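PDB 1U69: PhnB-like domain-containing protein from Pseudomonas aeruginosa, which is of unknown function but belongs to the PhnB-like branch of the glyoxalase clan and may act in drug resistance. Local coordinates for residues A[9-14]-A[78-83]; A[15-20]-A[65-70]; A[22-27]-A[112-117]; A[34-39]-A[52-57]. One frame throughout, in Å; residues are numbered along the deposited sequence.

Interaction 1 (A[9-14]-A[78-83]); sequences ICLWYD and FSFQVA
Leu11 reaches Phe78 and Phe80 because its CG stands beside the backbone N and opposite the carbonyl carbon (chi1 -66°), from where its two methyls part, one for each ring. In Phe78 CG is trans to its own N (chi1 163°), and the two phenyl groups, two residues apart on one strand, converge on the same leucine. CD2 of Leu11 meets CE2 of Phe78 at 3.6 Å, the side chains crossing at about a right angle. CD1 of Leu11 comes to CE2 of Phe80 at 3.8 Å, approaching that ring at its edge, near its plane. Ile9 adds a lighter touch: its CG2 lies 4.2 Å from CZ of Phe78 and equally far from CZ of Phe80. The rings also pack on each other, CZ of Phe78 lying over the centre of one Phe80 face, 3.7 Å above its plane. The contact illustrates how hydrophobic side chains alone can join two strands that share no backbone pairing: the strand axes stay 10.7 Å apart and their directions differ by 120°. All four touching residues are buried. Strand 9-13 is paired through its backbone with strand 61-67 of its own sheet, and Ile116 of the loop before strand 117-122 also packs on Leu11. Phe80 also meets the ring of Trp118 on strand 117-122. Both strands, 7-13 and 78-84, also pair antiparallel with strands of a second subunit, so each sheet continues across the interface.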
# COMPACT_ATOMS: atom_id res chain seq x y z
N ILE A 9 -6.30 -12.06 -1.96
CA ILE A 9 -5.52 -13.00 -2.77
C ILE A 9 -5.85 -14.40 -2.27
O ILE A 9 -5.52 -14.72 -1.14
CB ILE A 9 -4.00 -12.69 -2.63
CG1 ILE A 9 -3.61 -11.42 -3.40
CG2 ILE A 9 -3.14 -13.85 -3.19
CD1 ILE A 9 -4.44 -10.21 -3.19
N CYS A 10 -6.46 -15.24 -3.11
CA CYS A 10 -6.85 -16.61 -2.74
C CYS A 10 -5.88 -17.61 -3.35
O CYS A 10 -5.71 -17.64 -4.55
CB CYS A 10 -8.28 -16.90 -3.21
SG CYS A 10 -8.93 -18.47 -2.66
N LEU A 11 -5.23 -18.40 -2.50
CA LEU A 11 -4.23 -19.36 -2.93
C LEU A 11 -4.72 -20.76 -2.59
O LEU A 11 -5.18 -20.99 -1.47
CB LEU A 11 -2.91 -19.08 -2.24
CG LEU A 11 -2.29 -17.74 -2.64
CD1 LEU A 11 -1.18 -17.38 -1.68
CD2 LEU A 11 -1.79 -17.80 -4.08
N TRP A 12 -4.59 -21.67 -3.55
CA TRP A 12 -5.10 -23.04 -3.46
C TRP A 12 -4.06 -23.93 -2.79
O TRP A 12 -2.88 -23.90 -3.16
CB TRP A 12 -5.40 -23.55 -4.87
CG TRP A 12 -6.28 -24.77 -4.98
CD1 TRP A 12 -5.93 -26.05 -4.70
CD2 TRP A 12 -7.62 -24.80 -5.44
NE1 TRP A 12 -6.99 -26.89 -4.95
CE2 TRP A 12 -8.05 -26.15 -5.41
CE3 TRP A 12 -8.52 -23.83 -5.88
CZ2 TRP A 12 -9.33 -26.54 -5.79
CZ3 TRP A 12 -9.80 -24.22 -6.26
CH2 TRP A 12 -10.19 -25.56 -6.20
N TYR A 13 -4.50 -24.72 -1.83
CA TYR A 13 -3.66 -25.72 -1.16
C TYR A 13 -4.37 -27.07 -1.16
O TYR A 13 -5.59 -27.15 -1.26
CB TYR A 13 -3.35 -25.31 0.29
CG TYR A 13 -2.54 -24.05 0.39
CD1 TYR A 13 -1.15 -24.08 0.38
CD2 TYR A 13 -3.17 -22.80 0.48
CE1 TYR A 13 -0.41 -22.92 0.42
CE2 TYR A 13 -2.44 -21.64 0.54
CZ TYR A 13 -1.07 -21.70 0.50
OH TYR A 13 -0.37 -20.51 0.53
N ASP A 14 -3.57 -28.13 -1.06
CA ASP A 14 -4.04 -29.49 -0.85
C ASP A 14 -3.95 -29.80 0.65
O ASP A 14 -2.92 -30.28 1.15
CB ASP A 14 -3.14 -30.45 -1.64
CG ASP A 14 -3.61 -31.88 -1.60
OD1 ASP A 14 -4.72 -32.14 -1.11
OD2 ASP A 14 -2.90 -32.80 -2.04
N PHE A 78 1.63 -16.66 -11.41
CA PHE A 78 1.47 -15.81 -10.22
C PHE A 78 2.71 -15.88 -9.36
O PHE A 78 3.26 -16.97 -9.16
CB PHE A 78 0.27 -16.24 -9.38
CG PHE A 78 0.29 -15.68 -7.99
CD1 PHE A 78 -0.18 -14.42 -7.74
CD2 PHE A 78 0.81 -16.41 -6.93
CE1 PHE A 78 -0.15 -13.91 -6.44
CE2 PHE A 78 0.87 -15.90 -5.67
CZ PHE A 78 0.39 -14.65 -5.41
N SER A 79 3.11 -14.74 -8.81
CA SER A 79 4.14 -14.72 -7.78
C SER A 79 3.96 -13.50 -6.86
O SER A 79 3.37 -12.49 -7.25
CB SER A 79 5.55 -14.69 -8.38
OG SER A 79 5.73 -13.58 -9.24
N PHE A 80 4.46 -13.63 -5.64
CA PHE A 80 4.62 -12.49 -4.72
C PHE A 80 6.01 -11.93 -4.99
O PHE A 80 6.96 -12.68 -4.99
CB PHE A 80 4.58 -12.93 -3.27
CG PHE A 80 3.23 -13.31 -2.75
CD1 PHE A 80 2.24 -12.34 -2.55
CD2 PHE A 80 2.96 -14.62 -2.35
CE1 PHE A 80 1.01 -12.70 -2.02
CE2 PHE A 80 1.73 -14.97 -1.82
CZ PHE A 80 0.76 -14.02 -1.65
N GLN A 81 6.14 -10.63 -5.22
CA GLN A 81 7.45 -10.00 -5.30
C GLN A 81 7.69 -9.17 -4.04
O GLN A 81 7.00 -8.21 -3.76
CB GLN A 81 7.58 -9.12 -6.54
CG GLN A 81 8.96 -8.52 -6.69
CD GLN A 81 9.10 -7.71 -7.96
OE1 GLN A 81 9.44 -8.26 -9.02
NE2 GLN A 81 8.87 -6.43 -7.86
N VAL A 82 8.68 -9.59 -3.26
CA VAL A 82 8.98 -9.01 -1.97
C VAL A 82 10.21 -8.14 -2.12
O VAL A 82 11.26 -8.60 -2.56
CB VAL A 82 9.26 -10.11 -0.91
CG1 VAL A 82 9.64 -9.48 0.42
CG2 VAL A 82 8.05 -11.05 -0.77
N ALA A 83 10.06 -6.87 -1.78
CA ALA A 83 11.13 -5.88 -1.91
C ALA A 83 12.01 -5.95 -0.67
O ALA A 83 11.51 -5.87 0.44
CB ALA A 83 10.56 -4.51 -2.06

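Interaction 2 (A[15-20]-A[65-70]); sequences SAALEA and GLNGGP
The start of helix 17-27 meets the end of strand 61-67, where Asn67 receives it, an example of a side-chain amide binding a helix N-terminus where the backbone NH groups lack partners within the helix. Ala16 occupies the N-cap position and has no polar side chain to serve those groups, and Asn67 supplies an acceptor from across the contact. In the hydrogen bonding, Ala17 N donates a hydrogen bond to Asn67 OD1 at 2.9 Å, with an N-H...O angle of 158°; the donor lies in the carbonyl plane, on a lone pair. The torsion of Asn67 matters here: CG stands beside the backbone N (chi1 -74°), which carries the amide toward the helix. Its other end is fixed as well, because ND2 donates to the backbone O of Val51, so the amide bridges helix and neighbouring strand. The van der Waals contacts are few but close. Ala17 CB lies 3.6 Å from Gly65 O, and glycine at position 65 lets the helix come near the strand, the two CA atoms being 4.9 Å apart. Ala17 also packs on Val54 of strand 51-58. Ser15 brings its CA to 3.3 Å from Asn67 OD1, while its CB points away from the strand. Water extends the asparagine's hold to the next backbone NH of the helix: one molecule accepts from Leu18 N and from Asn67 ND2, at 3.1 Å each.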
# COMPACT_ATOMS: atom_id res chain seq x y z
N SER A 15 -5.02 -29.49 1.37
CA SER A 15 -5.10 -29.71 2.81
C SER A 15 -3.94 -29.12 3.63
O SER A 15 -3.57 -29.71 4.64
CB SER A 15 -5.15 -31.21 3.09
OG SER A 15 -3.82 -31.72 3.12
N ALA A 16 -3.35 -28.01 3.21
CA ALA A 16 -2.19 -27.44 3.90
C ALA A 16 -2.29 -25.93 4.18
O ALA A 16 -1.29 -25.32 4.57
CB ALA A 16 -0.95 -27.71 3.08
N ALA A 17 -3.48 -25.34 4.00
CA ALA A 17 -3.63 -23.88 4.12
C ALA A 17 -3.19 -23.34 5.47
O ALA A 17 -2.54 -22.29 5.54
CB ALA A 17 -5.08 -23.45 3.82
N LEU A 18 -3.55 -24.02 6.55
CA LEU A 18 -3.19 -23.54 7.88
C LEU A 18 -1.68 -23.62 8.10
O LEU A 18 -1.10 -22.69 8.65
CB LEU A 18 -3.94 -24.29 8.98
CG LEU A 18 -3.73 -23.77 10.42
CD1 LEU A 18 -4.01 -22.27 10.56
CD2 LEU A 18 -4.60 -24.59 11.39
N GLU A 19 -1.06 -24.72 7.68
CA GLU A 19 0.38 -24.90 7.83
C GLU A 19 1.12 -23.81 7.06
O GLU A 19 2.08 -23.25 7.58
CB GLU A 19 0.86 -26.27 7.33
CG GLU A 19 2.38 -26.48 7.50
CD GLU A 19 2.92 -27.72 6.81
OE1 GLU A 19 2.14 -28.67 6.59
OE2 GLU A 19 4.14 -27.75 6.51
N ALA A 20 0.69 -23.56 5.82
CA ALA A 20 1.31 -22.55 4.97
C ALA A 20 1.18 -21.18 5.58
O ALA A 20 2.18 -20.48 5.72
CB ALA A 20 0.69 -22.57 3.60
N GLY A 65 -6.15 -18.77 2.24
CA GLY A 65 -5.68 -20.09 1.84
C GLY A 65 -6.88 -21.02 1.77
O GLY A 65 -7.62 -21.15 2.75
N LEU A 66 -7.07 -21.67 0.62
CA LEU A 66 -8.23 -22.52 0.38
C LEU A 66 -7.79 -23.96 0.26
O LEU A 66 -7.01 -24.29 -0.61
CB LEU A 66 -8.91 -22.08 -0.92
CG LEU A 66 -10.07 -22.93 -1.47
CD1 LEU A 66 -11.24 -23.03 -0.51
CD2 LEU A 66 -10.55 -22.29 -2.77
N ASN A 67 -8.32 -24.82 1.14
CA ASN A 67 -8.08 -26.25 1.03
C ASN A 67 -9.01 -26.88 -0.01
O ASN A 67 -10.10 -27.35 0.31
CB ASN A 67 -8.23 -26.93 2.39
CG ASN A 67 -7.04 -26.64 3.30
OD1 ASN A 67 -5.92 -26.47 2.82
ND2 ASN A 67 -7.28 -26.56 4.61
N GLY A 68 -8.54 -26.92 -1.24
CA GLY A 68 -9.33 -27.42 -2.35
C GLY A 68 -8.87 -28.74 -2.90
O GLY A 68 -9.43 -29.20 -3.89
N GLY A 69 -7.86 -29.37 -2.29
CA GLY A 69 -7.38 -30.65 -2.77
C GLY A 69 -6.36 -30.50 -3.88
O GLY A 69 -5.91 -29.40 -4.18
N PRO A 70 -5.95 -31.62 -4.48
CA PRO A 70 -4.95 -31.60 -5.55
C PRO A 70 -5.41 -31.17 -6.95
O PRO A 70 -4.63 -31.38 -7.89
CB PRO A 70 -4.47 -33.07 -5.58
CG PRO A 70 -5.62 -33.81 -5.16
CD PRO A 70 -6.37 -32.99 -4.13
O HOH W 1 -4.99 -26.75 6.67

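Interaction 3 (A[22-27]-A[112-117]); sequences TFYAET and DKWGIS
An aromatic cluster joins helix 17-27 to the type I beta turn that runs from Asp112 to Gly115, and Phe23, Tyr24 and Trp114 make it up. The helix sends out two rings on consecutive residues, aimed by different first torsions: CG of Phe23 is trans to its backbone N (chi1 173°), whereas CG of Tyr24 lies beside its own N, opposite the carbonyl carbon. Trp114 receives both with its six-membered ring. CD2 of Phe23 comes to CZ3 of Trp114 at 3.7 Å, near the indole plane at its edge, with the two ring planes inclined by 57°. Tyr24 slides past the indole in the opposite direction, its CE1 lying 4.0 Å from Trp114 CZ3. The polar link lies at the far end of the tyrosine. Tyr24 OH donates to Asp112 OD2 at 2.6 Å, meeting the syn side of the carboxylate somewhat out of its plane, and CD1 of Ile116 presses on the same hydroxyl at 3.4 Å. The second carboxylate oxygen shapes the turn: Asp112 OD1 accepts from Trp114 N at 2.9 Å and from Ile116 N at 3.0 Å, the donors arriving from opposite faces of the carboxylate plane. The carboxylate is thus gripped at both oxygens, and OD2 gains a further donor in Trp118 NE1, while Tyr24 OH is also bonded to Tyr13 OH of strand 7-13. One buried acid can in this way serve a turn and a helix together. The bond from Trp114 N to Asp112 OD1, two residues back, defines an Asx turn, here combined with a beta turn.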
# COMPACT_ATOMS: atom_id res chain seq x y z
N THR A 22 0.62 -20.29 8.62
CA THR A 22 1.38 -20.24 9.85
C THR A 22 2.86 -20.04 9.53
O THR A 22 3.54 -19.25 10.17
CB THR A 22 1.18 -21.53 10.66
OG1 THR A 22 -0.20 -21.64 11.04
CG2 THR A 22 1.94 -21.46 11.96
N PHE A 23 3.36 -20.78 8.55
CA PHE A 23 4.74 -20.63 8.10
C PHE A 23 5.02 -19.22 7.60
O PHE A 23 6.05 -18.64 7.93
CB PHE A 23 5.06 -21.66 6.99
CG PHE A 23 6.41 -21.47 6.34
CD1 PHE A 23 7.57 -21.83 7.00
CD2 PHE A 23 6.52 -20.91 5.08
CE1 PHE A 23 8.81 -21.64 6.40
CE2 PHE A 23 7.77 -20.72 4.48
CZ PHE A 23 8.90 -21.09 5.15
N TYR A 24 4.12 -18.66 6.80
CA TYR A 24 4.37 -17.33 6.26
C TYR A 24 4.40 -16.33 7.42
O TYR A 24 5.21 -15.42 7.43
CB TYR A 24 3.29 -16.92 5.26
CG TYR A 24 3.09 -17.83 4.05
CD1 TYR A 24 4.15 -18.51 3.45
CD2 TYR A 24 1.83 -17.97 3.49
CE1 TYR A 24 3.95 -19.33 2.34
CE2 TYR A 24 1.62 -18.76 2.37
CZ TYR A 24 2.68 -19.45 1.81
OH TYR A 24 2.46 -20.24 0.69
N ALA A 25 3.54 -16.53 8.40
CA ALA A 25 3.41 -15.58 9.50
C ALA A 25 4.66 -15.53 10.37
O ALA A 25 5.01 -14.48 10.93
CB ALA A 25 2.17 -15.90 10.33
N GLU A 26 5.35 -16.66 10.47
CA GLU A 26 6.55 -16.72 11.30
C GLU A 26 7.81 -16.40 10.48
O GLU A 26 8.86 -16.15 11.05
CB GLU A 26 6.65 -18.06 12.01
CG GLU A 26 6.80 -19.26 11.10
CD GLU A 26 6.44 -20.58 11.77
OE1 GLU A 26 6.04 -20.58 12.96
OE2 GLU A 26 6.55 -21.61 11.09
N THR A 27 7.67 -16.37 9.15
CA THR A 27 8.80 -16.16 8.24
C THR A 27 8.94 -14.71 7.83
O THR A 27 10.01 -14.14 7.93
CB THR A 27 8.62 -17.03 6.99
OG1 THR A 27 8.77 -18.41 7.34
CG2 THR A 27 9.74 -16.78 5.96
N ASP A 112 7.98 -22.03 -2.78
CA ASP A 112 7.79 -22.59 -1.45
C ASP A 112 7.34 -24.06 -1.50
O ASP A 112 7.16 -24.65 -2.56
CB ASP A 112 6.89 -21.71 -0.56
CG ASP A 112 5.43 -21.68 -0.97
OD1 ASP A 112 4.94 -22.62 -1.63
OD2 ASP A 112 4.68 -20.73 -0.58
N LYS A 113 7.18 -24.62 -0.31
CA LYS A 113 6.83 -26.02 -0.12
C LYS A 113 5.55 -26.42 -0.84
O LYS A 113 5.41 -27.58 -1.22
CB LYS A 113 6.65 -26.27 1.39
CG LYS A 113 6.23 -27.67 1.78
CD LYS A 113 6.39 -27.88 3.27
CE LYS A 113 6.06 -29.31 3.66
NZ LYS A 113 5.90 -29.46 5.12
N TRP A 114 4.64 -25.46 -1.03
CA TRP A 114 3.30 -25.70 -1.59
C TRP A 114 3.26 -25.30 -3.06
O TRP A 114 2.21 -25.36 -3.70
CB TRP A 114 2.25 -24.96 -0.73
CG TRP A 114 2.42 -25.37 0.70
CD1 TRP A 114 1.94 -26.52 1.28
CD2 TRP A 114 3.22 -24.73 1.70
NE1 TRP A 114 2.37 -26.60 2.58
CE2 TRP A 114 3.15 -25.52 2.87
CE3 TRP A 114 3.98 -23.56 1.73
CZ2 TRP A 114 3.81 -25.17 4.04
CZ3 TRP A 114 4.62 -23.22 2.89
CH2 TRP A 114 4.54 -24.02 4.03
N GLY A 115 4.43 -24.96 -3.60
CA GLY A 115 4.59 -24.68 -5.01
C GLY A 115 4.35 -23.26 -5.43
O GLY A 115 4.38 -22.98 -6.64
N ILE A 116 4.15 -22.35 -4.48
CA ILE A 116 3.86 -20.95 -4.80
C ILE A 116 5.16 -20.22 -5.08
O ILE A 116 6.15 -20.43 -4.37
CB ILE A 116 3.08 -20.30 -3.65
CG1 ILE A 116 1.68 -20.92 -3.61
CG2 ILE A 116 3.03 -18.79 -3.81
CD1 ILE A 116 1.03 -20.83 -2.30
N SER A 117 5.17 -19.39 -6.11
CA SER A 117 6.36 -18.65 -6.50
C SER A 117 6.52 -17.35 -5.70
O SER A 117 5.57 -16.58 -5.55
CB SER A 117 6.31 -18.30 -7.99
OG SER A 117 6.58 -19.44 -8.82

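Interaction 4 (A[34-39]-A[52-57]); sequences LAVHRA and LTVEFR
His37 and Glu55 form the tight polar centre of one face of this antiparallel strand pair: His37 NE2 donates to Glu55 OE2 at 2.6 Å, almost straight at 172°. In both, CG lies beside the backbone N (chi1 -61° in His37), and the Glu55 chain runs extended beyond CG to reach the imidazole. The carboxylate lies nearly coplanar with the ring, and OE2 offers its anti lone pair to a donor in the ring plane. Thr53 flanks the ring on the same face, its OG1 3.3 Å from His37 CD2 at the ring edge, and Ala35 CB backs the carboxylate. The backbone is equally close-knit, with His37 N bonded to Thr53 O at 2.9 Å. On the opposite face CG2 of Val36 and CG1 of Val54 are spaced 4.5 Å apart, but helix 17-27 covers them. The loose, exposed part is elsewhere: Leu34 lays CD1 against Arg57 NH1 at 3.6 Å, the side chains crossing at about a right angle, and Arg38 turns away to bond Gly49 O through NH1. Two irregularities interrupt the pairing. Glu55 O accepts from Leu34 N at 2.8 Å and, weakly, from Ala35 N; His37 O accepts from both Leu52 N and Thr53 N. Each is a classic beta bulge, and the pair shows how an antiparallel sheet can take in an extra residue on either strand and keep its register between.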
# COMPACT_ATOMS: atom_id res chain seq x y z
N LEU A 34 -5.06 -14.80 10.62
CA LEU A 34 -6.15 -13.96 11.12
C LEU A 34 -7.39 -14.74 11.57
O LEU A 34 -8.00 -14.40 12.57
CB LEU A 34 -6.52 -12.93 10.05
CG LEU A 34 -5.39 -11.99 9.61
CD1 LEU A 34 -5.91 -10.95 8.63
CD2 LEU A 34 -4.72 -11.32 10.78
N ALA A 35 -7.74 -15.80 10.85
CA ALA A 35 -8.95 -16.57 11.14
C ALA A 35 -8.91 -17.91 10.44
O ALA A 35 -8.32 -18.05 9.38
CB ALA A 35 -10.17 -15.81 10.72
N VAL A 36 -9.54 -18.91 11.05
CA VAL A 36 -9.64 -20.25 10.49
C VAL A 36 -11.12 -20.58 10.37
O VAL A 36 -11.88 -20.40 11.33
CB VAL A 36 -8.92 -21.26 11.39
CG1 VAL A 36 -9.05 -22.68 10.86
CG2 VAL A 36 -7.46 -20.85 11.53
N HIS A 37 -11.51 -21.03 9.18
CA HIS A 37 -12.91 -21.29 8.85
C HIS A 37 -13.07 -22.75 8.51
O HIS A 37 -12.46 -23.25 7.56
CB HIS A 37 -13.37 -20.44 7.68
CG HIS A 37 -13.27 -18.97 7.94
ND1 HIS A 37 -13.97 -18.35 8.95
CD2 HIS A 37 -12.55 -17.99 7.33
CE1 HIS A 37 -13.69 -17.06 8.96
NE2 HIS A 37 -12.83 -16.82 7.99
N ARG A 38 -13.92 -23.44 9.26
CA ARG A 38 -14.09 -24.86 9.05
C ARG A 38 -15.24 -25.14 8.10
O ARG A 38 -16.15 -24.32 7.96
CB ARG A 38 -14.24 -25.58 10.39
CG ARG A 38 -12.88 -25.75 11.06
CD ARG A 38 -12.88 -26.08 12.52
NE ARG A 38 -11.53 -25.93 13.07
CZ ARG A 38 -10.51 -26.78 12.87
NH1 ARG A 38 -10.66 -27.89 12.16
NH2 ARG A 38 -9.33 -26.52 13.42
N ALA A 39 -15.16 -26.27 7.41
CA ALA A 39 -16.15 -26.65 6.40
C ALA A 39 -17.46 -26.98 7.09
O ALA A 39 -17.47 -27.80 8.01
CB ALA A 39 -15.66 -27.84 5.62
N LEU A 52 -11.37 -25.31 5.97
CA LEU A 52 -11.77 -25.00 4.60
C LEU A 52 -10.97 -23.80 4.08
O LEU A 52 -10.35 -23.89 3.01
CB LEU A 52 -13.28 -24.73 4.53
CG LEU A 52 -13.86 -24.33 3.17
CD1 LEU A 52 -13.63 -25.43 2.17
CD2 LEU A 52 -15.34 -24.02 3.30
N THR A 53 -11.00 -22.69 4.80
CA THR A 53 -10.15 -21.54 4.47
C THR A 53 -9.44 -20.99 5.70
O THR A 53 -9.87 -21.17 6.84
CB THR A 53 -10.92 -20.39 3.81
OG1 THR A 53 -11.95 -19.90 4.69
CG2 THR A 53 -11.61 -20.83 2.53
N VAL A 54 -8.37 -20.25 5.42
CA VAL A 54 -7.61 -19.55 6.45
C VAL A 54 -7.35 -18.13 5.94
O VAL A 54 -6.78 -17.95 4.87
CB VAL A 54 -6.26 -20.23 6.70
CG1 VAL A 54 -5.50 -19.48 7.77
CG2 VAL A 54 -6.43 -21.72 7.08
N GLU A 55 -7.80 -17.14 6.70
CA GLU A 55 -7.48 -15.75 6.39
C GLU A 55 -6.12 -15.44 6.98
O GLU A 55 -5.83 -15.78 8.12
CB GLU A 55 -8.53 -14.79 6.96
CG GLU A 55 -9.94 -14.97 6.43
CD GLU A 55 -10.91 -14.01 7.11
OE1 GLU A 55 -10.60 -12.81 7.20
OE2 GLU A 55 -11.96 -14.46 7.57
N PHE A 56 -5.26 -14.81 6.18
CA PHE A 56 -3.95 -14.37 6.67
C PHE A 56 -3.50 -13.13 5.93
O PHE A 56 -4.13 -12.75 4.95
CB PHE A 56 -2.92 -15.50 6.60
CG PHE A 56 -2.53 -15.95 5.19
CD1 PHE A 56 -1.38 -15.47 4.58
CD2 PHE A 56 -3.28 -16.91 4.52
CE1 PHE A 56 -1.01 -15.92 3.31
CE2 PHE A 56 -2.88 -17.37 3.27
CZ PHE A 56 -1.76 -16.87 2.67
N ARG A 57 -2.48 -12.46 6.45
CA ARG A 57 -1.96 -11.26 5.81
C ARG A 57 -0.48 -11.40 5.67
O ARG A 57 0.19 -11.81 6.62
CB ARG A 57 -2.28 -10.01 6.64
CG ARG A 57 -1.96 -8.68 5.96
CD ARG A 57 -2.25 -7.47 6.83
NE ARG A 57 -1.87 -7.80 8.19
CZ ARG A 57 -2.72 -8.04 9.19
NH1 ARG A 57 -4.04 -7.91 9.04
NH2 ARG A 57 -2.24 -8.37 10.37

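Three of the contacts meet at the sheet of strands 7-13, 61-67, 51-58 and 31-38. Interactions 2 and 4, with centres 10 Å apart, are joined by backbone bonds, Gly65 N to Val54 O at 2.8 Å and Asn67 N to Leu52 O at 2.9 Å. A salt bridge from Glu19 OE2 to Lys113 NZ, 2.8 Å, ties interaction 3 to interaction 2. Interaction 1 joins the two sheets, and interaction 3 joins helix 17-27 to the loop before strand 117-122; Tyr13 OH lies 2.8 Å from Tyr24 OH. Interactions 3 and 4 touch where Tyr24 CD2 lies 3.5 Å from Phe56 CE1; 1 and 4 do not touch. The function being unknown, no active site is assigned to these contacts.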